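TSC1 N-terminal domain (Chaetomium thermophilum, PDB 7A0M) is the N-terminal part of TSC1, which is thought to bring the TSC complex to lysosomes by binding phosphoinositide lipids and so to regulate mTORC1 signalling. Local coordinates at residues L233-L236 against Q237-S241. Residues are numbered along the deposited sequence; the frame is centred on the assembly and turned at random.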
loop_
_atom_site.group_PDB
_atom_site.type_symbol
_atom_site.label_atom_id
_atom_site.label_comp_id
_atom_site.label_asym_id
_atom_site.label_seq_id
_atom_site.Cartn_x
_atom_site.Cartn_y
_atom_site.Cartn_z
ATOM N N LEU B 233 -9.171 23.470 14.077
ATOM C CA LEU B 233 -7.978 23.603 13.248
ATOM C C LEU B 233 -7.013 24.627 13.833
ATOM O O LEU B 233 -5.791 24.472 13.730
ATOM C CB LEU B 233 -8.372 23.996 11.825
ATOM C CG LEU B 233 -9.370 23.073 11.121
ATOM C CD1 LEU B 233 -9.513 23.452 9.653
ATOM C CD2 LEU B 233 -8.967 21.613 11.261
ATOM N N GLN B 234 -7.545 25.688 14.444
ATOM C CA GLN B 234 -6.688 26.710 15.036
ATOM C C GLN B 234 -5.902 26.159 16.220
ATOM O O GLN B 234 -4.725 26.493 16.399
ATOM C CB GLN B 234 -7.532 27.914 15.452
ATOM C CG GLN B 234 -6.736 29.132 15.868
ATOM C CD GLN B 234 -7.482 30.424 15.604
ATOM O OE1 GLN B 234 -6.979 31.512 15.883
ATOM N NE2 GLN B 234 -8.676 30.313 15.028
ATOM N N SER B 235 -6.538 25.323 17.044
ATOM C CA SER B 235 -5.814 24.656 18.123
ATOM C C SER B 235 -4.729 23.740 17.571
ATOM O O SER B 235 -3.619 23.681 18.112
ATOM C CB SER B 235 -6.787 23.869 18.999
ATOM O OG SER B 235 -6.098 23.149 20.008
ATOM N N LEU B 236 -5.037 23.014 16.493
ATOM C CA LEU B 236 -4.058 22.112 15.894
ATOM C C LEU B 236 -2.858 22.866 15.333
ATOM O O LEU B 236 -1.761 22.304 15.242
ATOM C CB LEU B 236 -4.726 21.281 14.799
ATOM C CG LEU B 236 -5.693 20.194 15.275
ATOM C CD1 LEU B 236 -6.644 19.797 14.160
ATOM C CD2 LEU B 236 -4.925 18.981 15.774
ATOM N N GLN B 237 -3.041 24.130 14.950
ATOM C CA GLN B 237 -1.957 24.915 14.372
ATOM C C GLN B 237 -1.148 25.682 15.409
ATOM O O GLN B 237 0.029 25.975 15.165
ATOM C CB GLN B 237 -2.503 25.916 13.349
ATOM C CG GLN B 237 -3.038 25.303 12.069
ATOM C CD GLN B 237 -3.520 26.360 11.096
ATOM O OE1 GLN B 237 -4.652 26.315 10.619
ATOM N NE2 GLN B 237 -2.655 27.321 10.793
ATOM N N LYS B 238 -1.740 26.017 16.552
ATOM C CA LYS B 238 -1.115 26.959 17.476
ATOM C C LYS B 238 -0.823 26.384 18.851
ATOM O O LYS B 238 0.226 26.690 19.422
ATOM C CB LYS B 238 -2.001 28.203 17.638
ATOM C CG LYS B 238 -2.241 28.973 16.352
ATOM C CD LYS B 238 -3.242 30.094 16.573
ATOM C CE LYS B 238 -3.523 30.851 15.286
ATOM N NZ LYS B 238 -4.259 32.118 15.547
ATOM N N ASP B 239 -1.721 25.574 19.411
ATOM C CA ASP B 239 -1.504 25.050 20.753
ATOM C C ASP B 239 -0.230 24.215 20.805
ATOM O O ASP B 239 0.155 23.559 19.834
ATOM C CB ASP B 239 -2.703 24.219 21.209
ATOM C CG ASP B 239 -3.897 25.078 21.580
ATOM O OD1 ASP B 239 -3.694 26.262 21.920
ATOM O OD2 ASP B 239 -5.036 24.568 21.545
ATOM N N GLU B 240 0.425 24.241 21.964
ATOM C CA GLU B 240 1.729 23.622 22.129
ATOM C C GLU B 240 1.722 22.458 23.108
ATOM O O GLU B 240 2.775 21.850 23.331
ATOM C CB GLU B 240 2.751 24.675 22.581
ATOM C CG GLU B 240 2.869 25.849 21.619
ATOM C CD GLU B 240 3.820 26.922 22.106
ATOM O OE1 GLU B 240 4.342 26.793 23.233
ATOM O OE2 GLU B 240 4.041 27.900 21.361
ATOM N N SER B 241 0.574 22.130 23.694
ATOM C CA SER B 241 0.448 20.960 24.551
ATOM C C SER B 241 0.167 19.732 23.695
ATOM O O SER B 241 -0.773 19.729 22.893
ATOM C CB SER B 241 -0.667 21.156 25.580
ATOM O OG SER B 241 -0.924 19.954 26.286
#
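The C-terminal turn of helix 228-238 joins Gln234 to Lys238 and Ser235 to Asp239, each pair four residues apart. Lys238 NZ donates a hydrogen bond to Gln234 OE1 at 2.8 Å. The amine sits 31° out of the amide carbonyl plane. The two side chains cross obliquely, and Lys238 CE lies 3.7 Å from Gln234 CG, so methylene packing accompanies the polar bond. Lys238 CG stands anti to its own carbonyl carbon (chi1 -61°), and the extended chain beyond it leads outward and back to the Gln234 amide. An alanine here would remove the amine and the methylenes, and would probably leave the Gln234 amide without this donor and freer to turn. The side chains of both residues also touch Trp306.

Here the chain leaves helix 228-238 and, within a few residues, enters helix 242-255, in a domain built of helices. Asp239 is the first residue to leave helical geometry, and Ser241 is the N-cap of helix 242-255. Asp239 N still donates to Ser235 O at 3.0 Å, closing the last helical turn. The bonds from Gln237 N to Leu233 O and from Lys238 N to Gln234 O are weak. Ser235 OG is anti to the backbone N (chi1 177°), which directs the hydroxyl at the Asp239 carboxylate. It appears to donate to Asp239 OD2, but the modelled 2.3 Å is very short and the geometry of this bond is doubtful. The other oxygen, Asp239 OD1, forms a salt bridge with Arg202 and accepts hydrogen bonds from Trp306 NE1 and Val309 N. The arginine and the N-H donors would probably favour the charged form of this buried carboxylate. On Leu233 and Leu236, the side chains pack against Ile273 and Leu252 of the neighbouring helices.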